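Local coordinates for protein transcription factor TAU subunit SFC1 (Schizosaccharomyces pombe, PDB 4BJJ) that helps TFIIIC recognise the boxA promoter of tRNA genes and so recruit RNA polymerase III, this piece being its domain that binds the partner subunit Sfc7, at residues 6-19 against 89-102. The protein carries 3 engineered substitutions. Residues are numbered along the deposited sequence; the frame is centred on the assembly and turned at random.
Sequences LKISDNEYALIEHP and VQNVSRIRQVFLFR
Strands 12-18 and 89-100 pair in parallel within the curved sheet of the Sfc7-interacting domain, where Tyr13 N donates to Arg94 O and Tyr13 O accepts from Arg96 N, both at 2.9 Å. Farther along, Phe99 N meets Leu15 O at 2.7 Å in a nearly straight bond (163°), and that same oxygen lies in the plane of the Phe99 ring, at its edge. Leu15 CB presses on Ile95 CG2, while Ala14 and Phe99 occupy the other face, where helix 35-47 packs on Ala14 and residues of the adjoining strand 68-73 flank Phe99. Glu12 keeps an extended chain beyond CG, whereas Arg96 folds back at chi2 and chi3 (-50° and -61°), bringing its NH1 2.6 Å from Glu12 OE2 in a salt bridge on the carboxylate's syn side. Strand 12-18 also carries the sheet on into a chain of another protein through an antiparallel ladder. Near that interface the Arg102 guanidinium lies flat over Glu17 CB, and its NH1 reaches His18 O at 2.9 Å. Its NH2 salt-bridges an acidic side chain of the other protein and has a long, charge-only contact with Glu17 OE1, whereas Glu17 OE2 pairs with Arg75 and a basic side chain of that protein. Were Arg102 an alanine, Glu17 would probably lose its cover, and His18 O and the acidic partner a donor each. At the opposite end, Ser9 grips Val92 O twice, through N at 3.0 Å and OG at 3.1 Å.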
loop_
_atom_site.group_PDB
_atom_site.type_symbol
_atom_site.label_atom_id
_atom_site.label_comp_id
_atom_site.label_asym_id
_atom_site.label_seq_id
_atom_site.Cartn_x
_atom_site.Cartn_y
_atom_site.Cartn_z
ATOM N N LEU A 6 10.675 -5.253 -16.499
ATOM C CA LEU A 6 9.612 -6.161 -16.122
ATOM C C LEU A 6 8.327 -5.425 -16.396
ATOM O O LEU A 6 8.291 -4.210 -16.313
ATOM C CB LEU A 6 9.723 -6.448 -14.639
ATOM C CG LEU A 6 8.644 -7.289 -13.992
ATOM C CD1 LEU A 6 8.617 -8.691 -14.584
ATOM C CD2 LEU A 6 8.928 -7.327 -12.515
ATOM N N LYS A 7 7.271 -6.138 -16.741
ATOM C CA LYS A 7 5.990 -5.486 -16.969
ATOM C C LYS A 7 5.080 -5.637 -15.750
ATOM O O LYS A 7 5.057 -6.690 -15.137
ATOM C CB LYS A 7 5.342 -6.069 -18.218
ATOM C CG LYS A 7 6.030 -5.609 -19.481
ATOM C CD LYS A 7 5.300 -6.045 -20.721
ATOM C CE LYS A 7 5.738 -5.218 -21.923
ATOM N NZ LYS A 7 5.066 -5.661 -23.184
ATOM N N ILE A 8 4.361 -4.573 -15.386
ATOM C CA ILE A 8 3.382 -4.620 -14.282
ATOM C C ILE A 8 2.334 -5.692 -14.559
ATOM O O ILE A 8 1.700 -5.699 -15.618
ATOM C CB ILE A 8 2.648 -3.257 -14.071
ATOM C CG1 ILE A 8 3.628 -2.167 -13.694
ATOM C CG2 ILE A 8 1.561 -3.356 -12.967
ATOM C CD1 ILE A 8 3.003 -0.778 -13.663
ATOM N N SER A 9 2.149 -6.576 -13.585
ATOM C CA SER A 9 1.202 -7.683 -13.683
ATOM C C SER A 9 -0.279 -7.278 -13.630
ATOM O O SER A 9 -0.629 -6.099 -13.533
ATOM C CB SER A 9 1.467 -8.699 -12.563
ATOM O OG SER A 9 0.775 -8.352 -11.376
ATOM N N ASP A 10 -1.119 -8.308 -13.710
ATOM C CA ASP A 10 -2.579 -8.239 -13.630
ATOM C C ASP A 10 -3.117 -8.300 -12.226
ATOM O O ASP A 10 -4.288 -8.044 -12.006
ATOM C CB ASP A 10 -3.167 -9.469 -14.324
ATOM C CG ASP A 10 -3.497 -9.222 -15.756
ATOM O OD1 ASP A 10 -3.208 -8.113 -16.248
ATOM O OD2 ASP A 10 -4.044 -10.146 -16.391
ATOM N N ASN A 11 -2.288 -8.712 -11.289
ATOM C CA ASN A 11 -2.744 -8.896 -9.933
ATOM C C ASN A 11 -3.125 -7.561 -9.323
ATOM O O ASN A 11 -2.493 -6.536 -9.593
ATOM C CB ASN A 11 -1.648 -9.552 -9.099
ATOM C CG ASN A 11 -1.098 -10.812 -9.742
ATOM O OD1 ASN A 11 -1.837 -11.657 -10.209
ATOM N ND2 ASN A 11 0.212 -10.923 -9.778
ATOM N N GLU A 12 -4.155 -7.580 -8.492
ATOM C CA GLU A 12 -4.620 -6.378 -7.846
ATOM C C GLU A 12 -4.892 -6.599 -6.366
ATOM O O GLU A 12 -5.168 -7.709 -5.930
ATOM C CB GLU A 12 -5.858 -5.886 -8.565
ATOM C CG GLU A 12 -5.603 -5.494 -10.020
ATOM C CD GLU A 12 -6.814 -4.840 -10.663
ATOM O OE1 GLU A 12 -7.942 -5.228 -10.283
ATOM O OE2 GLU A 12 -6.642 -3.925 -11.516
ATOM N N TYR A 13 -4.804 -5.520 -5.592
ATOM C CA TYR A 13 -4.973 -5.595 -4.148
ATOM C C TYR A 13 -5.757 -4.417 -3.613
ATOM O O TYR A 13 -5.833 -3.370 -4.257
ATOM C CB TYR A 13 -3.623 -5.574 -3.445
ATOM C CG TYR A 13 -2.743 -6.741 -3.746
ATOM C CD1 TYR A 13 -2.035 -6.816 -4.932
ATOM C CD2 TYR A 13 -2.608 -7.762 -2.834
ATOM C CE1 TYR A 13 -1.228 -7.896 -5.195
ATOM C CE2 TYR A 13 -1.812 -8.809 -3.071
ATOM C CZ TYR A 13 -1.115 -8.886 -4.245
ATOM O OH TYR A 13 -0.312 -9.982 -4.451
ATOM N N ALA A 14 -6.305 -4.593 -2.412
ATOM C CA ALA A 14 -6.789 -3.472 -1.612
ATOM C C ALA A 14 -5.817 -3.189 -0.471
ATOM O O ALA A 14 -5.155 -4.087 0.033
ATOM C CB ALA A 14 -8.153 -3.795 -1.042
ATOM N N LEU A 15 -5.766 -1.950 -0.020
ATOM C CA LEU A 15 -4.797 -1.590 1.006
ATOM C C LEU A 15 -5.519 -0.924 2.145
ATOM O O LEU A 15 -6.295 -0.023 1.935
ATOM C CB LEU A 15 -3.740 -0.657 0.425
ATOM C CG LEU A 15 -2.814 0.061 1.414
ATOM C CD1 LEU A 15 -1.871 -0.936 2.053
ATOM C CD2 LEU A 15 -2.055 1.185 0.711
ATOM N N ILE A 16 -5.257 -1.394 3.353
ATOM C CA ILE A 16 -5.808 -0.805 4.542
ATOM C C ILE A 16 -4.703 -0.100 5.311
ATOM O O ILE A 16 -3.779 -0.735 5.806
ATOM C CB ILE A 16 -6.447 -1.872 5.418
ATOM C CG1 ILE A 16 -7.583 -2.538 4.656
ATOM C CG2 ILE A 16 -6.999 -1.259 6.682
ATOM C CD1 ILE A 16 -8.067 -3.817 5.286
ATOM N N GLU A 17 -4.805 1.216 5.427
ATOM C CA GLU A 17 -3.812 1.988 6.183
ATOM C C GLU A 17 -4.244 2.143 7.630
ATOM O O GLU A 17 -4.918 3.099 7.993
ATOM C CB GLU A 17 -3.551 3.340 5.513
ATOM C CG GLU A 17 -2.883 3.212 4.138
ATOM C CD GLU A 17 -2.416 4.553 3.546
ATOM O OE1 GLU A 17 -2.591 5.628 4.181
ATOM O OE2 GLU A 17 -1.870 4.527 2.424
ATOM N N HIS A 18 -3.819 1.192 8.454
ATOM C CA HIS A 18 -4.195 1.116 9.858
ATOM C C HIS A 18 -3.210 1.965 10.697
ATOM O O HIS A 18 -2.027 2.042 10.391
ATOM C CB HIS A 18 -4.144 -0.355 10.220
ATOM C CG HIS A 18 -4.728 -0.711 11.545
ATOM N ND1 HIS A 18 -4.168 -0.300 12.735
ATOM C CD2 HIS A 18 -5.755 -1.528 11.880
ATOM C CE1 HIS A 18 -4.853 -0.809 13.744
ATOM N NE2 HIS A 18 -5.819 -1.567 13.252
ATOM N N PRO A 19 -3.697 2.645 11.740
ATOM C CA PRO A 19 -2.837 3.564 12.507
ATOM C C PRO A 19 -2.151 2.957 13.721
ATOM O O PRO A 19 -1.284 3.588 14.313
ATOM C CB PRO A 19 -3.815 4.628 12.997
ATOM C CG PRO A 19 -5.136 3.908 13.095
ATOM C CD PRO A 19 -5.127 2.809 12.068
ATOM N N VAL A 89 13.415 -7.230 -8.748
ATOM C CA VAL A 89 11.962 -7.108 -8.742
ATOM C C VAL A 89 11.307 -8.360 -9.287
ATOM O O VAL A 89 11.425 -8.668 -10.462
ATOM C CB VAL A 89 11.470 -5.890 -9.556
ATOM C CG1 VAL A 89 9.938 -5.755 -9.450
ATOM C CG2 VAL A 89 12.154 -4.599 -9.077
ATOM N N GLN A 90 10.599 -9.065 -8.414
ATOM C CA GLN A 90 9.904 -10.293 -8.764
ATOM C C GLN A 90 8.491 -10.012 -9.332
ATOM O O GLN A 90 8.008 -10.702 -10.238
ATOM C CB GLN A 90 9.823 -11.168 -7.503
ATOM C CG GLN A 90 9.261 -12.560 -7.709
ATOM C CD GLN A 90 10.220 -13.476 -8.441
ATOM O OE1 GLN A 90 11.420 -13.176 -8.569
ATOM N NE2 GLN A 90 9.698 -14.606 -8.931
ATOM N N ASN A 91 7.823 -8.998 -8.795
ATOM C CA ASN A 91 6.460 -8.691 -9.213
ATOM C C ASN A 91 6.059 -7.255 -8.865
ATOM O O ASN A 91 6.464 -6.696 -7.825
ATOM C CB ASN A 91 5.484 -9.699 -8.586
ATOM C CG ASN A 91 4.115 -9.744 -9.304
ATOM O OD1 ASN A 91 3.086 -9.390 -8.726
ATOM N ND2 ASN A 91 4.107 -10.200 -10.552
ATOM N N VAL A 92 5.281 -6.654 -9.756
ATOM C CA VAL A 92 4.621 -5.382 -9.473
ATOM C C VAL A 92 3.122 -5.522 -9.699
ATOM O O VAL A 92 2.707 -6.003 -10.734
ATOM C CB VAL A 92 5.150 -4.231 -10.352
ATOM C CG1 VAL A 92 4.518 -2.902 -9.929
ATOM C CG2 VAL A 92 6.677 -4.149 -10.287
ATOM N N SER A 93 2.322 -5.069 -8.732
ATOM C CA SER A 93 0.859 -5.166 -8.796
ATOM C C SER A 93 0.198 -3.850 -8.392
ATOM O O SER A 93 0.743 -3.092 -7.605
ATOM C CB SER A 93 0.355 -6.271 -7.866
ATOM O OG SER A 93 1.041 -7.472 -8.094
ATOM N N ARG A 94 -0.987 -3.592 -8.928
ATOM C CA ARG A 94 -1.704 -2.381 -8.574
ATOM C C ARG A 94 -2.532 -2.555 -7.292
ATOM O O ARG A 94 -3.131 -3.582 -7.057
ATOM C CB ARG A 94 -2.593 -1.932 -9.719
ATOM C CG ARG A 94 -1.829 -1.640 -10.976
ATOM C CD ARG A 94 -2.742 -1.119 -12.073
ATOM N NE ARG A 94 -3.471 0.084 -11.675
ATOM C CZ ARG A 94 -4.464 0.640 -12.378
ATOM N NH1 ARG A 94 -4.856 0.086 -13.514
ATOM N NH2 ARG A 94 -5.070 1.753 -11.946
ATOM N N ILE A 95 -2.481 -1.538 -6.446
ATOM C CA ILE A 95 -3.344 -1.405 -5.307
ATOM C C ILE A 95 -4.504 -0.525 -5.835
ATOM O O ILE A 95 -4.329 0.668 -6.094
ATOM C CB ILE A 95 -2.578 -0.732 -4.144
ATOM C CG1 ILE A 95 -1.417 -1.613 -3.695
ATOM C CG2 ILE A 95 -3.478 -0.449 -2.960
ATOM C CD1 ILE A 95 -0.418 -0.911 -2.756
ATOM N N ARG A 96 -5.679 -1.123 -6.025
ATOM C CA ARG A 96 -6.785 -0.430 -6.692
ATOM C C ARG A 96 -7.615 0.415 -5.740
ATOM O O ARG A 96 -8.212 1.390 -6.168
ATOM C CB ARG A 96 -7.697 -1.406 -7.435
ATOM C CG ARG A 96 -7.059 -2.135 -8.614
ATOM C CD ARG A 96 -6.350 -1.237 -9.589
ATOM N NE ARG A 96 -7.195 -0.239 -10.236
ATOM C CZ ARG A 96 -7.892 -0.453 -11.355
ATOM N NH1 ARG A 96 -7.890 -1.637 -11.940
ATOM N NH2 ARG A 96 -8.628 0.512 -11.870
ATOM N N GLN A 97 -7.659 0.038 -4.470
ATOM C CA GLN A 97 -8.361 0.825 -3.461
ATOM C C GLN A 97 -7.655 0.868 -2.108
ATOM O O GLN A 97 -6.964 -0.061 -1.709
ATOM C CB GLN A 97 -9.817 0.355 -3.268
ATOM C CG GLN A 97 -10.774 1.526 -3.521
ATOM C CD GLN A 97 -12.236 1.160 -3.465
ATOM O OE1 GLN A 97 -12.687 0.478 -2.558
ATOM N NE2 GLN A 97 -12.996 1.663 -4.415
ATOM N N VAL A 98 -7.866 1.968 -1.401
ATOM C CA VAL A 98 -7.237 2.195 -0.122
ATOM C C VAL A 98 -8.289 2.554 0.906
ATOM O O VAL A 98 -9.134 3.397 0.651
ATOM C CB VAL A 98 -6.218 3.354 -0.203
ATOM C CG1 VAL A 98 -5.351 3.357 1.007
ATOM C CG2 VAL A 98 -5.354 3.193 -1.407
ATOM N N PHE A 99 -8.223 1.913 2.063
ATOM C CA PHE A 99 -8.979 2.334 3.236
ATOM C C PHE A 99 -8.040 3.151 4.131
ATOM O O PHE A 99 -7.059 2.636 4.680
ATOM C CB PHE A 99 -9.529 1.115 3.978
ATOM C CG PHE A 99 -10.474 0.270 3.158
ATOM C CD1 PHE A 99 -9.985 -0.658 2.244
ATOM C CD2 PHE A 99 -11.862 0.405 3.309
ATOM C CE1 PHE A 99 -10.846 -1.436 1.506
ATOM C CE2 PHE A 99 -12.737 -0.376 2.567
ATOM C CZ PHE A 99 -12.230 -1.304 1.671
ATOM N N LEU A 100 -8.347 4.433 4.241
ATOM C CA LEU A 100 -7.498 5.405 4.916
ATOM C C LEU A 100 -7.983 5.643 6.331
ATOM O O LEU A 100 -9.008 6.281 6.556
ATOM C CB LEU A 100 -7.500 6.726 4.150
ATOM C CG LEU A 100 -7.030 6.653 2.689
ATOM C CD1 LEU A 100 -7.643 7.770 1.875
ATOM C CD2 LEU A 100 -5.543 6.713 2.549
ATOM N N PHE A 101 -7.237 5.108 7.282
ATOM C CA PHE A 101 -7.480 5.378 8.679
ATOM C C PHE A 101 -6.427 6.333 9.241
ATOM O O PHE A 101 -6.753 7.148 10.087
ATOM C CB PHE A 101 -7.514 4.085 9.482
ATOM C CG PHE A 101 -8.746 3.302 9.291
ATOM C CD1 PHE A 101 -9.956 3.782 9.747
ATOM C CD2 PHE A 101 -8.704 2.082 8.663
ATOM C CE1 PHE A 101 -11.103 3.056 9.574
ATOM C CE2 PHE A 101 -9.858 1.352 8.491
ATOM C CZ PHE A 101 -11.066 1.839 8.961
ATOM N N ARG A 102 -5.173 6.242 8.784
ATOM C CA ARG A 102 -4.150 7.211 9.222
ATOM C C ARG A 102 -4.484 8.581 8.696
ATOM O O ARG A 102 -5.104 8.705 7.644
ATOM C CB ARG A 102 -2.759 6.830 8.731
ATOM C CG ARG A 102 -2.389 5.436 9.102
ATOM C CD ARG A 102 -0.928 5.192 8.989
ATOM N NE ARG A 102 -0.533 4.851 7.637
ATOM C CZ ARG A 102 -0.396 3.613 7.169
ATOM N NH1 ARG A 102 -0.651 2.554 7.935
ATOM N NH2 ARG A 102 0.010 3.437 5.919
HETATM O O HOH W 1 4.960 -8.041 -12.295
HETATM O O HOH W 2 -2.210 -5.044 -11.535
HETATM O O HOH W 3 -4.485 6.565 5.720
#